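Local coordinates for carbohydrate deacetylase (Enterococcus faecalis, PDB 2I5I), which probably removes acetyl groups from acetylated carbohydrates, using magnesium, in the breakdown of oligosaccharides, at residues H28-T41 and S55-L69. Numbering follows the deposited sequence.
Sequences HKRGVVTSTTALPT and SAPTLAIGVHLTLTL
T58, in the type I turn A56-L59, meets the edge of the H28 imidazole: OG1 lies 2.7 Å from NE2 in a nearly straight hydrogen bond (165°) whose donor could be either atom. H28 ND1 donates to V33 O, so both nitrogens are used and the ring's rotation is fixed. L59 lies over one face of that ring, its CB 3.9 Å from the centroid in a CH-pi contact. With CG anti to the backbone N (chi1 174°), L59 sends CD1 past the ring's ND1 side and CD2 to T36 CG2.

From A60 the chain runs parallel to strand 35-38. A60 O accepts from T36 N, and G62 N returns the bond to T36 O at 2.8 Å. I61 lays CG1 beside T36 CG2, and its CG2 touches A38 CB on the same sheet face. These two strands, joined through helix 45-55, form a beta-alpha-beta unit in the parallel sheet. G62, without a side chain, leaves T37 CG2 packed on its backbone, while G62 O takes A38 N.

V63 CG2 meets P40 CG at 4.1 Å. H64 N reaches A38 O from above the carbonyl plane, 43° out of it. L39 CD2 sits at the edge of the H64 ring, 3.5 Å from H64 CD2; H64 ND1 is hydrogen-bonded to D128 OD1, and D128 OD2 to T37 OG1. With D13 and H130, a predicted magnesium ligand, H64 may form a metal site, empty in this model. One water bridges H64 O and T41 OG1. T66 CG2 packs against T41 OG1, and L69 CD1 meets L39 CD1 tip to tip.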
ATOM      1  N   HIS A  28       1.698   9.880  17.883  1.00 17.08           N
ATOM      2  CA  HIS A  28       2.390  10.574  16.800  1.00 18.63           C
ATOM      3  C   HIS A  28       1.410  11.168  15.798  1.00 24.77           C
ATOM      4  O   HIS A  28       1.473  12.356  15.456  1.00 22.03           O
ATOM      5  CB  HIS A  28       3.345   9.615  16.095  1.00 18.53           C
ATOM      6  CG  HIS A  28       3.898  10.072  14.794  1.00 20.49           C
ATOM      7  ND1 HIS A  28       4.852  11.067  14.718  1.00 20.56           N
ATOM      8  CD2 HIS A  28       3.657   9.707  13.514  1.00 21.38           C
ATOM      9  CE1 HIS A  28       5.168  11.294  13.459  1.00 22.99           C
ATOM     10  NE2 HIS A  28       4.463  10.476  12.700  1.00 23.17           N
ATOM     11  N   LYS A  29       0.484  10.340  15.324  1.00 21.22           N
ATOM     12  CA  LYS A  29      -0.383  10.732  14.211  1.00 22.48           C
ATOM     13  C   LYS A  29      -1.397  11.790  14.623  1.00 17.68           C
ATOM     14  O   LYS A  29      -1.703  12.651  13.798  1.00 21.14           O
ATOM     15  CB  LYS A  29      -1.082   9.495  13.634  1.00 23.38           C
ATOM     16  CG  LYS A  29      -0.140   8.571  12.869  1.00 27.09           C
ATOM     17  CD  LYS A  29      -0.864   7.334  12.358  1.00 31.91           C
ATOM     18  CE  LYS A  29      -1.295   7.520  10.910  1.00 39.02           C
ATOM     19  NZ  LYS A  29      -2.409   6.568  10.569  1.00 36.64           N
ATOM     20  N   ARG A  30      -1.909  11.727  15.843  1.00 20.45           N
ATOM     21  CA  ARG A  30      -2.866  12.669  16.378  1.00 16.85           C
ATOM     22  C   ARG A  30      -2.260  13.665  17.357  1.00 22.12           C
ATOM     23  O   ARG A  30      -2.939  14.532  17.893  1.00 22.25           O
ATOM     24  CB  ARG A  30      -3.993  11.909  17.130  1.00 24.97           C
ATOM     25  CG  ARG A  30      -5.311  12.680  17.068  1.00 35.01           C
ATOM     26  CD  ARG A  30      -6.384  12.074  17.972  1.00 31.50           C
ATOM     27  NE  ARG A  30      -6.738  10.747  17.481  1.00 41.08           N
ATOM     28  CZ  ARG A  30      -7.541  10.484  16.459  1.00 46.09           C
ATOM     29  NH1 ARG A  30      -8.131  11.441  15.764  1.00 38.88           N
ATOM     30  NH2 ARG A  30      -7.776   9.221  16.115  1.00 31.71           N
ATOM     31  N   GLY A  31      -0.967  13.544  17.663  1.00 22.74           N
ATOM     32  CA  GLY A  31      -0.391  14.263  18.787  1.00 21.47           C
ATOM     33  C   GLY A  31       1.008  14.782  18.472  1.00 18.96           C
ATOM     34  O   GLY A  31       1.364  14.930  17.311  1.00 23.81           O
ATOM     35  N   VAL A  32       1.814  15.040  19.504  1.00 24.34           N
ATOM     36  CA  VAL A  32       3.093  15.712  19.227  1.00 23.52           C
ATOM     37  C   VAL A  32       4.317  14.815  19.309  1.00 25.89           C
ATOM     38  O   VAL A  32       5.453  15.311  19.204  1.00 22.82           O
ATOM     39  CB  VAL A  32       3.241  16.929  20.176  1.00 28.32           C
ATOM     40  CG1 VAL A  32       2.181  17.977  19.845  1.00 25.15           C
ATOM     41  CG2 VAL A  32       3.160  16.507  21.627  1.00 20.87           C
ATOM     42  N   VAL A  33       4.176  13.505  19.454  1.00 20.42           N
ATOM     43  CA  VAL A  33       5.301  12.572  19.432  1.00 20.19           C
ATOM     44  C   VAL A  33       5.935  12.581  18.044  1.00 23.76           C
ATOM     45  O   VAL A  33       5.273  12.368  17.022  1.00 23.27           O
ATOM     46  CB  VAL A  33       4.903  11.138  19.820  1.00 19.26           C
ATOM     47  CG1 VAL A  33       6.053  10.169  19.584  1.00 18.44           C
ATOM     48  CG2 VAL A  33       4.424  11.103  21.267  1.00 18.62           C
ATOM     49  N   THR A  34       7.241  12.852  17.973  1.00 18.29           N
ATOM     50  CA  THR A  34       7.892  12.945  16.666  1.00 19.84           C
ATOM     51  C   THR A  34       8.845  11.808  16.373  1.00 17.68           C
ATOM     52  O   THR A  34       9.325  11.636  15.236  1.00 20.28           O
ATOM     53  CB  THR A  34       8.708  14.266  16.561  1.00 25.38           C
ATOM     54  OG1 THR A  34       9.855  14.065  17.399  1.00 26.97           O
ATOM     55  CG2 THR A  34       7.963  15.465  17.099  1.00 17.91           C
ATOM     56  N   SER A  35       9.125  11.005  17.380  1.00 18.86           N
ATOM     57  CA  SER A  35      10.095   9.930  17.351  1.00 17.43           C
ATOM     58  C   SER A  35       9.737   8.826  18.328  1.00 12.25           C
ATOM     59  O   SER A  35       8.982   9.082  19.280  1.00 18.84           O
ATOM     60  CB  SER A  35      11.448  10.553  17.715  1.00 26.93           C
ATOM     61  OG  SER A  35      12.473   9.583  17.764  1.00 21.77           O
ATOM     62  N   THR A  36      10.284   7.648  18.110  1.00 16.61           N
ATOM     63  CA  THR A  36      10.199   6.548  19.060  1.00 17.38           C
ATOM     64  C   THR A  36      11.482   5.737  19.011  1.00 18.19           C
ATOM     65  O   THR A  36      12.241   5.798  18.032  1.00 21.38           O
ATOM     66  CB  THR A  36       8.969   5.674  18.769  1.00 20.29           C
ATOM     67  OG1 THR A  36       8.687   4.730  19.816  1.00 17.25           O
ATOM     68  CG2 THR A  36       9.221   4.882  17.486  1.00 20.04           C
ATOM     69  N   THR A  37      11.696   4.959  20.062  1.00 17.41           N
ATOM     70  CA  THR A  37      12.818   4.006  20.045  1.00 16.37           C
ATOM     71  C   THR A  37      12.285   2.610  20.369  1.00 18.44           C
ATOM     72  O   THR A  37      11.488   2.529  21.311  1.00 22.20           O
ATOM     73  CB  THR A  37      13.941   4.386  21.013  1.00 23.86           C
ATOM     74  OG1 THR A  37      13.421   4.723  22.297  1.00 22.18           O
ATOM     75  CG2 THR A  37      14.663   5.605  20.436  1.00 20.48           C
ATOM     76  N   ALA A  38      12.715   1.658  19.571  1.00 16.10           N
ATOM     77  CA  ALA A  38      12.172   0.313  19.503  1.00 18.61           C
ATOM     78  C   ALA A  38      13.061  -0.772  20.078  1.00 24.11           C
ATOM     79  O   ALA A  38      14.283  -0.717  19.916  1.00 20.64           O
ATOM     80  CB  ALA A  38      11.909   0.005  18.021  1.00 20.90           C
ATOM     81  N   LEU A  39      12.436  -1.766  20.711  1.00 18.31           N
ATOM     82  CA  LEU A  39      13.136  -2.901  21.299  1.00 18.36           C
ATOM     83  C   LEU A  39      13.266  -4.086  20.360  1.00 19.38           C
ATOM     84  O   LEU A  39      12.342  -4.899  20.221  1.00 21.11           O
ATOM     85  CB  LEU A  39      12.409  -3.329  22.567  1.00 20.37           C
ATOM     86  CG  LEU A  39      12.252  -2.324  23.708  1.00 19.75           C
ATOM     87  CD1 LEU A  39      10.980  -2.607  24.489  1.00 27.68           C
ATOM     88  CD2 LEU A  39      13.486  -2.374  24.628  1.00 23.23           C
ATOM     89  N   PRO A  40      14.407  -4.307  19.717  1.00 17.54           N
ATOM     90  CA  PRO A  40      14.609  -5.531  18.956  1.00 16.30           C
ATOM     91  C   PRO A  40      14.577  -6.821  19.772  1.00 16.37           C
ATOM     92  O   PRO A  40      14.418  -7.927  19.239  1.00 22.58           O
ATOM     93  CB  PRO A  40      16.028  -5.387  18.362  1.00 26.27           C
ATOM     94  CG  PRO A  40      16.616  -4.191  19.004  1.00 24.98           C
ATOM     95  CD  PRO A  40      15.567  -3.395  19.687  1.00 21.80           C
ATOM     96  N   THR A  41      14.738  -6.717  21.086  1.00 21.03           N
ATOM     97  CA  THR A  41      14.731  -7.850  21.990  1.00 20.15           C
ATOM     98  C   THR A  41      13.308  -8.339  22.233  1.00 26.80           C
ATOM     99  O   THR A  41      13.078  -9.398  22.814  1.00 26.55           O
ATOM    100  CB  THR A  41      15.378  -7.493  23.349  1.00 23.70           C
ATOM    101  OG1 THR A  41      15.028  -6.160  23.726  1.00 22.90           O
ATOM    102  CG2 THR A  41      16.891  -7.564  23.181  1.00 20.65           C
ATOM    103  N   SER A  55       1.342   2.271   8.471  1.00 18.19           N
ATOM    104  CA  SER A  55       0.381   3.184   9.088  1.00 21.81           C
ATOM    105  C   SER A  55       0.998   4.399   9.763  1.00 24.60           C
ATOM    106  O   SER A  55       0.248   5.335  10.102  1.00 22.65           O
ATOM    107  CB  SER A  55      -0.495   2.367  10.056  1.00 29.37           C
ATOM    108  OG  SER A  55       0.088   2.185  11.311  1.00 30.88           O
ATOM    109  N   ALA A  56       2.318   4.484   9.954  1.00 18.25           N
ATOM    110  CA  ALA A  56       2.954   5.677  10.516  1.00 20.42           C
ATOM    111  C   ALA A  56       4.246   6.022   9.778  1.00 22.69           C
ATOM    112  O   ALA A  56       5.296   6.123  10.418  1.00 19.43           O
ATOM    113  CB  ALA A  56       3.251   5.465  11.996  1.00 16.13           C
ATOM    114  N   PRO A  57       4.214   6.179   8.462  1.00 21.73           N
ATOM    115  CA  PRO A  57       5.431   6.321   7.658  1.00 24.32           C
ATOM    116  C   PRO A  57       6.220   7.587   7.998  1.00 25.11           C
ATOM    117  O   PRO A  57       7.402   7.685   7.653  1.00 25.69           O
ATOM    118  CB  PRO A  57       4.913   6.435   6.218  1.00 27.43           C
ATOM    119  CG  PRO A  57       3.497   6.912   6.373  1.00 25.81           C
ATOM    120  CD  PRO A  57       3.002   6.240   7.622  1.00 23.79           C
ATOM    121  N   THR A  58       5.596   8.554   8.662  1.00 20.23           N
ATOM    122  CA  THR A  58       6.275   9.769   9.048  1.00 20.26           C
ATOM    123  C   THR A  58       7.032   9.613  10.368  1.00 20.03           C
ATOM    124  O   THR A  58       7.701  10.550  10.829  1.00 25.58           O
ATOM    125  CB  THR A  58       5.290  10.943   9.189  1.00 22.70           C
ATOM    126  OG1 THR A  58       4.213  10.575  10.058  1.00 28.79           O
ATOM    127  CG2 THR A  58       4.652  11.274   7.842  1.00 24.84           C
ATOM    128  N   LEU A  59       6.907   8.455  11.017  1.00 20.81           N
ATOM    129  CA  LEU A  59       7.458   8.362  12.378  1.00 17.28           C
ATOM    130  C   LEU A  59       8.935   8.008  12.371  1.00 17.74           C
ATOM    131  O   LEU A  59       9.347   7.040  11.738  1.00 19.63           O
ATOM    132  CB  LEU A  59       6.651   7.354  13.189  1.00 19.96           C
ATOM    133  CG  LEU A  59       7.153   7.013  14.593  1.00 19.91           C
ATOM    134  CD1 LEU A  59       7.205   8.260  15.457  1.00 27.64           C
ATOM    135  CD2 LEU A  59       6.290   5.951  15.254  1.00 20.86           C
ATOM    136  N   ALA A  60       9.730   8.818  13.084  1.00 19.47           N
ATOM    137  CA  ALA A  60      11.164   8.516  13.150  1.00 20.87           C
ATOM    138  C   ALA A  60      11.417   7.470  14.226  1.00 14.65           C
ATOM    139  O   ALA A  60      10.811   7.458  15.298  1.00 17.58           O
ATOM    140  CB  ALA A  60      11.960   9.788  13.376  1.00 21.66           C
ATOM    141  N   ILE A  61      12.329   6.531  13.941  1.00 18.02           N
ATOM    142  CA  ILE A  61      12.538   5.409  14.834  1.00 16.54           C
ATOM    143  C   ILE A  61      14.022   5.096  15.090  1.00 19.30           C
ATOM    144  O   ILE A  61      14.765   4.899  14.133  1.00 19.42           O
ATOM    145  CB  ILE A  61      11.874   4.130  14.275  1.00 16.93           C
ATOM    146  CG1 ILE A  61      10.390   4.350  13.960  1.00 17.00           C
ATOM    147  CG2 ILE A  61      12.083   2.953  15.206  1.00 20.67           C
ATOM    148  CD1 ILE A  61       9.744   3.115  13.354  1.00 21.22           C
ATOM    149  N   GLY A  62      14.389   5.054  16.360  1.00 18.67           N
ATOM    150  CA  GLY A  62      15.727   4.713  16.821  1.00 20.32           C
ATOM    151  C   GLY A  62      15.711   3.383  17.550  1.00 24.44           C
ATOM    152  O   GLY A  62      14.670   2.726  17.716  1.00 21.05           O
ATOM    153  N   VAL A  63      16.894   2.962  18.018  1.00 19.82           N
ATOM    154  CA  VAL A  63      17.011   1.651  18.659  1.00 18.57           C
ATOM    155  C   VAL A  63      17.116   1.807  20.178  1.00 23.25           C
ATOM    156  O   VAL A  63      17.947   2.561  20.697  1.00 19.57           O
ATOM    157  CB  VAL A  63      18.187   0.841  18.087  1.00 18.72           C
ATOM    158  CG1 VAL A  63      19.515   1.594  18.195  1.00 22.47           C
ATOM    159  CG2 VAL A  63      18.316  -0.521  18.755  1.00 18.70           C
ATOM    160  N   HIS A  64      16.240   1.098  20.883  1.00 19.56           N
ATOM    161  CA  HIS A  64      16.124   1.049  22.320  1.00 20.00           C
ATOM    162  C   HIS A  64      16.943  -0.116  22.878  1.00 24.94           C
ATOM    163  O   HIS A  64      16.485  -1.254  22.983  1.00 19.34           O
ATOM    164  CB  HIS A  64      14.659   0.886  22.722  1.00 25.91           C
ATOM    165  CG  HIS A  64      14.260   1.543  24.004  1.00 23.04           C
ATOM    166  ND1 HIS A  64      14.711   2.777  24.392  1.00 17.99           N
ATOM    167  CD2 HIS A  64      13.431   1.149  24.995  1.00 22.12           C
ATOM    168  CE1 HIS A  64      14.198   3.122  25.554  1.00 22.67           C
ATOM    169  NE2 HIS A  64      13.407   2.139  25.950  1.00 21.92           N
ATOM    170  N   LEU A  65      18.217   0.145  23.213  1.00 21.65           N
ATOM    171  CA  LEU A  65      19.044  -0.931  23.762  1.00 23.43           C
ATOM    172  C   LEU A  65      18.608  -1.290  25.177  1.00 14.97           C
ATOM    173  O   LEU A  65      18.066  -0.428  25.866  1.00 20.64           O
ATOM    174  CB  LEU A  65      20.515  -0.514  23.777  1.00 18.62           C
ATOM    175  CG  LEU A  65      21.148  -0.137  22.436  1.00 14.68           C
ATOM    176  CD1 LEU A  65      22.515   0.479  22.749  1.00 23.91           C
ATOM    177  CD2 LEU A  65      21.277  -1.311  21.494  1.00 18.71           C
ATOM    178  N   THR A  66      18.836  -2.526  25.617  1.00 16.95           N
ATOM    179  CA  THR A  66      18.488  -2.969  26.946  1.00 18.41           C
ATOM    180  C   THR A  66      19.435  -4.025  27.520  1.00 18.43           C
ATOM    181  O   THR A  66      20.074  -4.815  26.820  1.00 23.67           O
ATOM    182  CB  THR A  66      17.041  -3.545  26.984  1.00 19.24           C
ATOM    183  OG1 THR A  66      16.662  -3.787  28.341  1.00 19.48           O
ATOM    184  CG2 THR A  66      16.990  -4.841  26.219  1.00 24.81           C
ATOM    185  N   LEU A  67      19.500  -3.991  28.843  1.00 17.66           N
ATOM    186  CA  LEU A  67      20.138  -4.991  29.660  1.00 19.65           C
ATOM    187  C   LEU A  67      19.199  -5.508  30.747  1.00 21.63           C
ATOM    188  O   LEU A  67      19.586  -6.365  31.531  1.00 21.45           O
ATOM    189  CB  LEU A  67      21.392  -4.425  30.346  1.00 20.88           C
ATOM    190  CG  LEU A  67      22.564  -4.108  29.418  1.00 21.81           C
ATOM    191  CD1 LEU A  67      23.707  -3.449  30.183  1.00 28.68           C
ATOM    192  CD2 LEU A  67      23.065  -5.355  28.709  1.00 24.32           C
ATOM    193  N   THR A  68      17.967  -4.988  30.804  1.00 24.09           N
ATOM    194  CA  THR A  68      17.133  -5.205  31.983  1.00 23.19           C
ATOM    195  C   THR A  68      15.667  -5.443  31.633  1.00 35.11           C
ATOM    196  O   THR A  68      14.802  -5.362  32.502  1.00 28.77           O
ATOM    197  CB  THR A  68      17.202  -3.966  32.914  1.00 22.47           C
ATOM    198  OG1 THR A  68      16.665  -2.843  32.202  1.00 24.75           O
ATOM    199  CG2 THR A  68      18.624  -3.579  33.279  1.00 26.60           C
ATOM    200  N   LEU A  69      15.360  -5.714  30.367  1.00 28.62           N
ATOM    201  CA  LEU A  69      13.960  -5.852  29.956  1.00 27.65           C
ATOM    202  C   LEU A  69      13.352  -7.070  30.661  1.00 27.47           C
ATOM    203  O   LEU A  69      13.790  -8.208  30.502  1.00 24.00           O
ATOM    204  CB  LEU A  69      13.805  -5.955  28.458  1.00 27.52           C
ATOM    205  CG  LEU A  69      12.416  -6.042  27.827  1.00 29.30           C
ATOM    206  CD1 LEU A  69      11.643  -4.745  27.979  1.00 30.52           C
ATOM    207  CD2 LEU A  69      12.519  -6.386  26.345  1.00 27.91           C
TER
HETATM  208  O   HOH W   1      16.711  -3.957  22.829  1.00 23.86           O